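Local coordinates for Galactose/lactose metabolism regulatory protein GAL80 (Kluyveromyces lactis, PDB 3E1K) that represses the lactose and galactose metabolic genes, apparently by blocking the transcriptional activator LAC9 when no inducing sugar is present, at residues G302-E307 / L318-Y323; S180-W185 / T284-L289; F414-F419 / T426-I431; H434-A439 / L450-I455. All coordinates share one frame; numbering follows the deposited sequence.

Contact 1. Residues G302-E307 / L318-Y323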
# COMPACT_ATOMS: atom_id res chain seq x y z
N GLY A 302 9.04 15.73 -8.84
CA GLY A 302 7.71 16.03 -8.30
C GLY A 302 6.77 14.91 -7.83
O GLY A 302 7.15 13.77 -7.73
N ASP A 303 5.52 15.29 -7.55
CA ASP A 303 4.50 14.32 -7.13
C ASP A 303 3.21 14.50 -7.94
O ASP A 303 2.90 15.61 -8.36
CB ASP A 303 4.12 14.55 -5.67
CG ASP A 303 4.79 13.58 -4.72
OD1 ASP A 303 4.17 12.55 -4.41
OD2 ASP A 303 5.90 13.91 -4.25
N LEU A 304 2.45 13.43 -8.10
CA LEU A 304 1.17 13.42 -8.81
C LEU A 304 0.14 12.53 -8.07
O LEU A 304 0.35 11.33 -7.97
CB LEU A 304 1.49 12.74 -10.14
CG LEU A 304 1.20 13.39 -11.49
CD1 LEU A 304 0.92 12.30 -12.55
CD2 LEU A 304 0.04 14.36 -11.29
N LYS A 305 -0.96 13.07 -7.59
CA LYS A 305 -1.92 12.22 -6.91
C LYS A 305 -3.30 12.37 -7.58
O LYS A 305 -3.76 13.47 -7.89
CB LYS A 305 -1.97 12.57 -5.43
CG LYS A 305 -2.29 11.44 -4.48
CD LYS A 305 -1.94 11.92 -3.09
CE LYS A 305 -3.09 11.69 -2.08
NZ LYS A 305 -3.72 13.04 -1.76
N ILE A 306 -3.94 11.22 -7.79
CA ILE A 306 -5.30 11.15 -8.32
C ILE A 306 -6.21 10.51 -7.28
O ILE A 306 -5.86 9.48 -6.66
CB ILE A 306 -5.38 10.20 -9.46
CG1 ILE A 306 -4.08 10.34 -10.27
CG2 ILE A 306 -6.77 10.24 -9.99
CD1 ILE A 306 -4.06 9.59 -11.66
N GLU A 307 -7.35 11.15 -7.04
CA GLU A 307 -8.21 10.72 -5.95
C GLU A 307 -9.70 10.69 -6.26
O GLU A 307 -10.16 11.69 -6.82
CB GLU A 307 -8.03 11.73 -4.81
CG GLU A 307 -6.69 11.66 -4.06
CD GLU A 307 -6.59 12.65 -2.93
OE1 GLU A 307 -7.29 13.62 -3.11
OE2 GLU A 307 -5.88 12.49 -1.88
N LEU A 318 -12.62 12.16 -11.45
CA LEU A 318 -11.71 12.32 -10.33
C LEU A 318 -11.12 13.74 -10.31
O LEU A 318 -11.58 14.66 -11.01
CB LEU A 318 -10.60 11.29 -10.35
CG LEU A 318 -11.02 10.17 -11.28
CD1 LEU A 318 -9.92 9.89 -12.35
CD2 LEU A 318 -11.56 8.88 -10.64
N VAL A 319 -10.03 13.85 -9.55
CA VAL A 319 -9.32 15.10 -9.44
C VAL A 319 -7.85 14.83 -9.41
O VAL A 319 -7.36 13.91 -8.78
CB VAL A 319 -9.63 15.63 -8.10
CG1 VAL A 319 -8.73 16.80 -7.82
CG2 VAL A 319 -11.03 16.10 -8.15
N LEU A 320 -7.11 15.69 -10.07
CA LEU A 320 -5.70 15.46 -10.11
C LEU A 320 -4.82 16.57 -9.61
O LEU A 320 -4.77 17.66 -10.15
CB LEU A 320 -5.25 15.16 -11.51
CG LEU A 320 -3.78 14.80 -11.48
CD1 LEU A 320 -3.78 13.29 -11.67
CD2 LEU A 320 -3.44 15.39 -12.86
N TYR A 321 -4.03 16.18 -8.62
CA TYR A 321 -3.15 17.13 -8.03
C TYR A 321 -1.81 16.70 -8.49
O TYR A 321 -1.41 15.54 -8.41
CB TYR A 321 -3.10 16.97 -6.51
CG TYR A 321 -4.47 17.11 -5.87
CD1 TYR A 321 -5.23 15.99 -5.48
CD2 TYR A 321 -5.00 18.37 -5.60
CE1 TYR A 321 -6.43 16.12 -4.84
CE2 TYR A 321 -6.21 18.53 -4.97
CZ TYR A 321 -6.93 17.41 -4.60
OH TYR A 321 -8.16 17.53 -4.02
N PHE A 322 -1.08 17.70 -8.93
CA PHE A 322 0.26 17.34 -9.26
C PHE A 322 1.12 18.43 -8.65
O PHE A 322 0.70 19.55 -8.46
CB PHE A 322 0.35 17.33 -10.76
CG PHE A 322 1.61 17.94 -11.28
CD1 PHE A 322 2.73 17.20 -11.67
CD2 PHE A 322 1.68 19.32 -11.40
CE1 PHE A 322 3.88 17.79 -12.17
CE2 PHE A 322 2.84 19.92 -11.86
CZ PHE A 322 3.93 19.16 -12.26
N TYR A 323 2.40 18.16 -8.53
CA TYR A 323 3.32 19.18 -8.10
C TYR A 323 4.73 18.89 -8.61
O TYR A 323 5.26 17.81 -8.44
CB TYR A 323 3.33 19.20 -6.60
CG TYR A 323 4.58 19.91 -6.16
CD1 TYR A 323 4.65 21.31 -6.18
CD2 TYR A 323 5.69 19.18 -5.75
CE1 TYR A 323 5.80 21.95 -5.78
CE2 TYR A 323 6.84 19.82 -5.36
CZ TYR A 323 6.90 21.21 -5.36
OH TYR A 323 8.04 21.88 -4.99
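Glu307 meets Tyr321 diagonally across the two strands with one carboxylate oxygen: OE1 of Glu307 lies 3.2 Å from CE1 of Tyr321, at the ring edge and near its plane, with the carboxylate turned 87° against the ring. Tyr321 has CG anti to its carbonyl carbon (chi1 -58°), which sends the ring back along its own strand until CG1 of Val319 rests against one face near the rim. A serine in place of Tyr321 would take away that edge and face and is likely to open a gap beside Leu289 of the second subunit, which packs on the ring. The other face of the sheet is apolar; there Ile306 meets Leu320 (CD1 to CD1, 3.7 Å) and Leu318 (CG2 of Ile306 to CD1 of Leu318, 4.0 Å).

The backbones fix this register. The strand axes lie 4.6 Å apart at 173°, an antiparallel hairpin in which Lys305 and Tyr321 form a hydrogen-bonded pair, Lys305 N to Tyr321 O 2.6 Å and Tyr321 N to Lys305 O 2.8 Å. Asp303 with Tyr323 is joined likewise, whereas at Glu307 and Val319 one of the two bonds is weak, at 3.5 Å from Val319 N to Glu307 O.

Further out, strands 293-298 and 364-370 flank the hairpin, and helix 157-167 packs on Leu304 and Phe322. Asp303 OD2 accepts from Lys288 N of the second subunit, and Val319 touches an aromatic side chain of the bound peptide. The chemistry thus divides by face: hydrocarbon against the helix, mixed polar and aromatic groups at the subunit interface.

Contact 2. Residues S180-W185 / T284-L289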
# COMPACT_ATOMS: atom_id res chain seq x y z
N SER A 180 -4.83 2.42 -3.86
CA SER A 180 -6.04 2.09 -3.08
C SER A 180 -7.32 1.99 -3.94
O SER A 180 -7.50 2.80 -4.85
CB SER A 180 -6.25 2.99 -1.87
OG SER A 180 -6.14 2.23 -0.68
N GLY A 181 -8.19 1.03 -3.65
CA GLY A 181 -9.45 0.83 -4.37
C GLY A 181 -10.55 0.18 -3.54
O GLY A 181 -10.35 -0.18 -2.38
N ASN A 182 -11.70 0.02 -4.19
CA ASN A 182 -12.91 -0.55 -3.64
C ASN A 182 -13.67 -1.32 -4.72
O ASN A 182 -13.79 -0.87 -5.87
CB ASN A 182 -13.74 0.62 -3.12
CG ASN A 182 -14.22 0.41 -1.72
OD1 ASN A 182 -13.46 0.70 -0.76
ND2 ASN A 182 -15.44 -0.11 -1.57
N GLY A 183 -14.15 -2.52 -4.42
CA GLY A 183 -14.91 -3.27 -5.40
C GLY A 183 -16.34 -2.69 -5.33
O GLY A 183 -17.09 -2.69 -6.31
N GLY A 184 -16.74 -2.16 -4.19
CA GLY A 184 -18.08 -1.58 -4.18
C GLY A 184 -19.02 -2.51 -3.46
O GLY A 184 -19.53 -2.24 -2.37
N TRP A 185 -19.18 -3.63 -4.15
CA TRP A 185 -20.09 -4.63 -3.62
C TRP A 185 -19.58 -5.86 -2.95
O TRP A 185 -20.30 -6.85 -2.82
CB TRP A 185 -21.13 -4.96 -4.66
CG TRP A 185 -20.77 -4.23 -5.85
CD1 TRP A 185 -21.05 -2.91 -6.13
CD2 TRP A 185 -20.10 -4.77 -7.00
NE1 TRP A 185 -20.59 -2.61 -7.40
CE2 TRP A 185 -20.06 -3.75 -7.97
CE3 TRP A 185 -19.59 -6.03 -7.34
CZ2 TRP A 185 -19.45 -3.93 -9.20
CZ3 TRP A 185 -19.02 -6.22 -8.59
CH2 TRP A 185 -18.92 -5.16 -9.49
N THR A 284 -17.95 -1.90 1.34
CA THR A 284 -18.40 -1.20 2.55
C THR A 284 -18.35 -1.98 3.85
O THR A 284 -18.52 -3.19 3.88
CB THR A 284 -19.86 -0.92 2.30
OG1 THR A 284 -20.57 -2.16 2.50
CG2 THR A 284 -19.97 -0.46 0.84
N PRO A 285 -18.16 -1.27 4.96
CA PRO A 285 -17.98 0.17 4.93
C PRO A 285 -16.77 0.69 4.20
O PRO A 285 -15.72 0.03 4.02
CB PRO A 285 -17.89 0.55 6.40
CG PRO A 285 -17.42 -0.68 7.06
CD PRO A 285 -18.08 -1.81 6.32
N VAL A 286 -16.94 1.95 3.80
CA VAL A 286 -15.97 2.73 3.05
C VAL A 286 -14.99 3.52 3.92
O VAL A 286 -15.35 3.98 5.04
CB VAL A 286 -16.64 3.81 2.23
CG1 VAL A 286 -17.07 3.25 0.83
CG2 VAL A 286 -17.75 4.46 3.07
N LYS A 287 -13.81 3.71 3.31
CA LYS A 287 -12.72 4.37 4.02
C LYS A 287 -13.29 5.71 4.29
O LYS A 287 -13.82 6.31 3.37
CB LYS A 287 -11.46 4.44 3.17
CG LYS A 287 -10.18 4.37 4.00
CD LYS A 287 -9.54 3.08 3.69
CE LYS A 287 -8.78 3.18 2.37
NZ LYS A 287 -9.07 4.48 1.74
N LYS A 288 -13.15 6.20 5.49
CA LYS A 288 -13.62 7.51 5.79
C LYS A 288 -12.53 8.45 6.13
O LYS A 288 -12.74 9.62 6.15
CB LYS A 288 -14.64 7.49 6.90
CG LYS A 288 -16.08 7.65 6.48
CD LYS A 288 -16.93 6.77 7.27
CE LYS A 288 -16.88 5.39 6.72
NZ LYS A 288 -16.85 4.34 7.77
N LEU A 289 -11.33 7.97 6.41
CA LEU A 289 -10.31 8.96 6.70
C LEU A 289 -9.41 9.16 5.45
O LEU A 289 -8.49 9.97 5.46
CB LEU A 289 -9.53 8.58 7.97
CG LEU A 289 -10.29 8.99 9.25
CD1 LEU A 289 -9.71 8.34 10.50
CD2 LEU A 289 -10.30 10.51 9.49
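Thr284 lays its CG2 methyl against the backbone carbonyl of Gly184, with 3.7 Å from CG2 of Thr284 to O of Gly184. Its OG1 sits between the backbone N and the carbonyl carbon (chi1 76°), placing CG2 beside the backbone N. Gly184 turns the chain at a positive phi of 104°, where any CB would jam against the preceding carbonyl oxygen, so glycine is called for here.

Asn182, two residues earlier, has its ND2 4.2 Å from Thr284 N and 4.4 Å from CG1 of Val286. At the far end the CE carbon of Lys287 approaches OG of Ser180 at 4.1 Å, the lysine chain bending at chi2, chi3 and chi4.

The contact joins strand 177-182 of the large mixed sheet to the loop between strands 275-281 and 293-298, in the C-terminal domain at the subunit interface. The loop runs roughly counter to the strand, 152° by end-to-end direction. Yet the nearest CA pairs, Asn182 with Val286 at 8.1 Å and Gly184 with Thr284 at 6.7 Å, are too far apart for beta pairing, and no hydrogen bond links the two segments directly. Past a cis Thr284-Pro285 peptide, the loop extends to the second subunit, whose Glu178 packs on both Ser180 and Lys287.

With 174 Å² buried in all, the evidence is for van der Waals contact alone between the segments: Asn182 ND2 and Ser180 OG find their hydrogen-bond partners in Gly283 O and Ser279 O, and Thr284 OG1 a weak one in Tyr188 N. The loop's position probably owes more to Gly283, Tyr188 and the partner subunit than to 180-185.

Contact 3. Residues F414-F419 / T426-I431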
# COMPACT_ATOMS: atom_id res chain seq x y z
N PHE A 414 -4.37 -2.25 -36.64
CA PHE A 414 -3.69 -2.00 -35.39
C PHE A 414 -3.45 -3.30 -34.58
O PHE A 414 -4.10 -4.33 -34.77
CB PHE A 414 -4.70 -1.08 -34.72
CG PHE A 414 -4.13 -0.08 -33.78
CD1 PHE A 414 -2.78 0.06 -33.56
CD2 PHE A 414 -4.99 0.65 -32.98
CE1 PHE A 414 -2.29 0.98 -32.63
CE2 PHE A 414 -4.54 1.58 -32.05
CZ PHE A 414 -3.17 1.74 -31.87
N ASP A 415 -2.50 -3.24 -33.65
CA ASP A 415 -2.18 -4.39 -32.79
C ASP A 415 -2.60 -4.35 -31.31
O ASP A 415 -3.20 -5.30 -30.77
CB ASP A 415 -0.71 -4.67 -32.77
CG ASP A 415 -0.19 -4.90 -34.16
OD1 ASP A 415 -0.39 -3.99 -35.00
OD2 ASP A 415 0.38 -5.98 -34.35
N LYS A 416 -2.32 -3.21 -30.68
CA LYS A 416 -2.72 -3.00 -29.32
C LYS A 416 -2.42 -1.52 -29.15
O LYS A 416 -1.58 -0.97 -29.89
CB LYS A 416 -1.76 -3.73 -28.43
CG LYS A 416 -0.53 -2.86 -28.16
CD LYS A 416 0.09 -3.19 -26.79
CE LYS A 416 1.65 -3.22 -26.83
NZ LYS A 416 2.10 -4.58 -26.54
N GLN A 417 -3.13 -0.84 -28.26
CA GLN A 417 -2.83 0.55 -28.15
C GLN A 417 -1.57 0.57 -27.34
O GLN A 417 -0.66 1.32 -27.61
CB GLN A 417 -3.90 1.27 -27.40
CG GLN A 417 -3.56 2.72 -27.36
CD GLN A 417 -4.51 3.28 -26.37
OE1 GLN A 417 -5.07 2.53 -25.56
NE2 GLN A 417 -4.69 4.59 -26.40
N GLY A 418 -1.49 -0.33 -26.36
CA GLY A 418 -0.27 -0.42 -25.59
C GLY A 418 0.02 0.78 -24.69
O GLY A 418 -0.54 0.93 -23.53
N PHE A 419 0.98 1.60 -25.21
CA PHE A 419 1.37 2.75 -24.41
C PHE A 419 1.27 4.04 -25.19
O PHE A 419 1.64 5.15 -24.78
CB PHE A 419 2.77 2.51 -23.89
CG PHE A 419 2.83 1.47 -22.80
CD1 PHE A 419 4.02 0.78 -22.59
CD2 PHE A 419 1.76 1.21 -21.96
CE1 PHE A 419 4.12 -0.14 -21.54
CE2 PHE A 419 1.85 0.27 -20.93
CZ PHE A 419 3.03 -0.39 -20.71
N THR A 426 -6.75 -2.84 -27.71
CA THR A 426 -7.34 -4.02 -28.30
C THR A 426 -7.45 -5.28 -27.54
O THR A 426 -7.28 -5.30 -26.33
CB THR A 426 -6.76 -4.43 -29.61
OG1 THR A 426 -5.36 -4.79 -29.48
CG2 THR A 426 -6.88 -3.26 -30.57
N PHE A 427 -7.76 -6.35 -28.26
CA PHE A 427 -7.96 -7.61 -27.54
C PHE A 427 -6.57 -7.99 -27.16
O PHE A 427 -6.31 -8.74 -26.20
CB PHE A 427 -8.61 -8.72 -28.38
CG PHE A 427 -10.09 -8.54 -28.64
CD1 PHE A 427 -10.70 -7.30 -28.45
CD2 PHE A 427 -10.91 -9.59 -29.12
CE1 PHE A 427 -12.08 -7.12 -28.70
CE2 PHE A 427 -12.27 -9.41 -29.39
CZ PHE A 427 -12.85 -8.16 -29.18
N LYS A 428 -5.63 -7.38 -27.88
CA LYS A 428 -4.26 -7.63 -27.49
C LYS A 428 -4.22 -7.10 -26.06
O LYS A 428 -4.00 -7.81 -25.09
CB LYS A 428 -3.24 -6.81 -28.26
CG LYS A 428 -1.91 -7.12 -27.62
CD LYS A 428 -1.26 -8.48 -28.00
CE LYS A 428 -1.38 -9.62 -26.92
NZ LYS A 428 -0.43 -10.75 -26.89
N ASP A 429 -4.39 -5.78 -26.00
CA ASP A 429 -4.46 -5.29 -24.65
C ASP A 429 -5.38 -6.19 -23.80
O ASP A 429 -4.82 -6.74 -22.86
CB ASP A 429 -5.01 -3.88 -24.75
CG ASP A 429 -4.07 -3.03 -25.58
OD1 ASP A 429 -2.90 -3.47 -25.47
OD2 ASP A 429 -4.62 -2.10 -26.25
N ALA A 430 -6.69 -6.37 -24.08
CA ALA A 430 -7.58 -7.15 -23.21
C ALA A 430 -6.83 -8.33 -22.62
O ALA A 430 -6.91 -8.65 -21.43
CB ALA A 430 -8.85 -7.59 -23.96
N ILE A 431 -6.07 -8.95 -23.49
CA ILE A 431 -5.32 -10.16 -23.19
C ILE A 431 -4.19 -10.07 -22.17
O ILE A 431 -4.02 -10.89 -21.28
CB ILE A 431 -4.83 -10.74 -24.55
CG1 ILE A 431 -5.52 -12.09 -24.76
CG2 ILE A 431 -3.32 -10.87 -24.60
CD1 ILE A 431 -6.82 -11.94 -25.53
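Lys416 and Thr426 bring their CA atoms within 4.8 Å of each other where the irregular segment 414-419 passes the start of helix 427-446. Thr426 is the N-cap. Its OG1 donates to Asp415 O at 2.6 Å, standing 43° out of the carbonyl plane, and, as modelled, accepts the capping bond from Lys428 N, whose place is less sure.

Asp429 completes a capping box: its OD2 accepts from Thr426 N at 2.7 Å and also from Gln417 N at 2.8 Å, the latter bond fairly straight at 160°, although OD2 too is less surely placed. CG of Asp429 is anti to its carbonyl carbon (chi1 -61°), which swings the carboxylate back over the helix start. OD1 lies against the hydrocarbon part of Lys416, whose chain crosses it at about a right angle, while Lys416 NZ has a weak hydrogen bond to Tyr226 OH. With an alanine in place of Asp429, the N-H groups of Thr426 and Gln417 are likely to lose their shared acceptor, and the loop its tie to the helix end.

Arg154 donates to Gln417 OE1. Beyond the cap, Phe427 packs on helix 129-139 and on strands 118-122 and 146-150, seating the helix start against the parallel sheet of the Rossmann fold.

Contact 4. Residues H434-A439 / L450-I455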
# COMPACT_ATOMS: atom_id res chain seq x y z
N HIS A 434 -5.57 -9.58 -18.94
CA HIS A 434 -6.07 -10.91 -18.64
C HIS A 434 -4.97 -11.86 -18.17
O HIS A 434 -5.06 -12.44 -17.09
CB HIS A 434 -6.69 -11.50 -19.89
CG HIS A 434 -8.17 -11.68 -19.77
ND1 HIS A 434 -9.07 -10.66 -19.94
CD2 HIS A 434 -8.88 -12.76 -19.42
CE1 HIS A 434 -10.29 -11.12 -19.76
NE2 HIS A 434 -10.21 -12.40 -19.46
N ARG A 435 -3.97 -11.98 -19.02
CA ARG A 435 -2.81 -12.81 -18.77
C ARG A 435 -2.19 -12.50 -17.42
O ARG A 435 -1.95 -13.36 -16.55
CB ARG A 435 -1.85 -12.30 -19.81
CG ARG A 435 -1.46 -13.36 -20.74
CD ARG A 435 -1.77 -12.86 -22.09
NE ARG A 435 -1.33 -13.88 -23.02
CZ ARG A 435 -0.16 -13.82 -23.67
NH1 ARG A 435 0.66 -12.81 -23.44
NH2 ARG A 435 0.22 -14.76 -24.53
N LEU A 436 -1.93 -11.22 -17.28
CA LEU A 436 -1.38 -10.71 -16.06
C LEU A 436 -2.32 -10.98 -14.87
O LEU A 436 -1.85 -11.11 -13.77
CB LEU A 436 -1.24 -9.21 -16.17
CG LEU A 436 -1.25 -8.48 -14.82
CD1 LEU A 436 0.11 -8.51 -14.20
CD2 LEU A 436 -1.60 -7.01 -14.98
N ILE A 437 -3.62 -10.99 -15.09
CA ILE A 437 -4.47 -11.19 -13.97
C ILE A 437 -4.37 -12.64 -13.50
O ILE A 437 -4.31 -12.91 -12.28
CB ILE A 437 -5.89 -10.81 -14.32
CG1 ILE A 437 -6.04 -9.29 -14.36
CG2 ILE A 437 -6.84 -11.39 -13.33
CD1 ILE A 437 -6.84 -8.83 -15.51
N ASP A 438 -4.28 -13.59 -14.42
CA ASP A 438 -4.11 -14.95 -13.94
C ASP A 438 -2.94 -14.95 -12.99
O ASP A 438 -2.91 -15.62 -11.95
CB ASP A 438 -3.62 -15.81 -15.09
CG ASP A 438 -3.94 -17.31 -14.90
OD1 ASP A 438 -4.92 -17.62 -14.17
OD2 ASP A 438 -3.27 -18.17 -15.52
N ALA A 439 -1.89 -14.26 -13.43
CA ALA A 439 -0.67 -14.20 -12.66
C ALA A 439 -1.05 -14.02 -11.20
O ALA A 439 -0.80 -14.91 -10.38
CB ALA A 439 0.09 -13.00 -13.15
N LEU A 450 6.00 -14.12 -9.09
CA LEU A 450 6.16 -14.57 -10.42
C LEU A 450 6.64 -13.50 -11.37
O LEU A 450 6.39 -12.37 -11.16
CB LEU A 450 4.82 -15.15 -10.89
CG LEU A 450 3.81 -15.90 -10.01
CD1 LEU A 450 2.62 -16.06 -10.76
CD2 LEU A 450 4.23 -17.22 -9.60
N ASP A 451 7.32 -13.91 -12.42
CA ASP A 451 7.82 -13.03 -13.46
C ASP A 451 6.87 -12.87 -14.65
O ASP A 451 6.59 -13.79 -15.39
CB ASP A 451 9.19 -13.51 -13.90
CG ASP A 451 9.82 -12.61 -14.92
OD1 ASP A 451 10.57 -13.14 -15.75
OD2 ASP A 451 9.59 -11.39 -14.91
N VAL A 452 6.38 -11.65 -14.80
CA VAL A 452 5.31 -11.32 -15.70
C VAL A 452 5.82 -10.50 -16.82
O VAL A 452 5.24 -9.55 -17.21
CB VAL A 452 4.23 -10.51 -15.00
CG1 VAL A 452 2.96 -11.25 -14.95
CG2 VAL A 452 4.62 -10.26 -13.66
N SER A 453 6.95 -10.89 -17.31
CA SER A 453 7.67 -10.23 -18.38
C SER A 453 7.61 -11.00 -19.67
O SER A 453 8.50 -10.88 -20.50
CB SER A 453 9.09 -9.83 -18.02
OG SER A 453 9.91 -10.99 -17.90
N LYS A 454 6.61 -11.82 -19.88
CA LYS A 454 6.53 -12.43 -21.16
C LYS A 454 5.11 -12.33 -21.45
O LYS A 454 4.66 -12.58 -22.52
CB LYS A 454 6.97 -13.86 -21.09
CG LYS A 454 8.12 -14.15 -22.01
CD LYS A 454 9.32 -13.33 -21.64
CE LYS A 454 10.44 -14.28 -21.53
NZ LYS A 454 9.88 -15.61 -21.87
N ILE A 455 4.38 -11.93 -20.46
CA ILE A 455 3.02 -11.57 -20.65
C ILE A 455 2.77 -10.87 -21.98
O ILE A 455 1.82 -11.17 -22.65
CB ILE A 455 2.50 -10.88 -19.38
CG1 ILE A 455 2.22 -11.92 -18.34
CG2 ILE A 455 1.34 -10.04 -19.59
CD1 ILE A 455 3.02 -13.13 -18.53
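Val452 makes the central apolar contacts through a single methyl: CG1 lies 3.8 Å from CB of Ala439 and 4.0 Å from CD1 of Leu436, two residues on the same side of helix 427-446. Leu436 carries CG anti to its backbone N (chi1 155°), which directs its branch to Val452. Ile455 adds CG2, 3.9 Å from CB of Arg435 and 4.4 Å from CB of Leu436, while CD1 of Leu450 touches the backbone O of Ala439 at 3.6 Å.

Polar contacts across the segments are less certain. The edge of the Arg435 guanidinium is directed at Ile455 O, but the modelled approach is too close to be trusted as a bond; NH1 has a weak hydrogen bond to Ile457 O.

Strand 450-451 pairs with strand 227-235 at one end of the large mixed sheet, Leu450 and Val452 bonding through the backbone to Ile230 and Gln228. Since Ile230 also touches Leu436, Ala439 and Val452, this is a helix packed on one face of a largely antiparallel sheet, with the chain doubling back after the helix to supply the edge strand, an alpha+beta arrangement consistent with the C-terminal domain of the GFO/IDH/MocA family.

Overall arrangement
Contacts 1, 2 and 4 all reach the large mixed sheet, at strands 303-308 and 319-323, strand 177-182, and edge strand 450-451 respectively. Contacts 1 and 2 have centres 20 Å apart and nearest atoms about 7 Å apart; both touch the second subunit, where the loop 284-289 of one chain meets the hairpin of the other. Contacts 3 and 4 share helix 427-446, their centres 15 Å apart, one at its start and one further along. Contact 3 lies 30 Å from contact 2, centre to centre, across the middle of the chain, beside the Rossmann sheet. The bound peptide is reached from contact 1, through Val319.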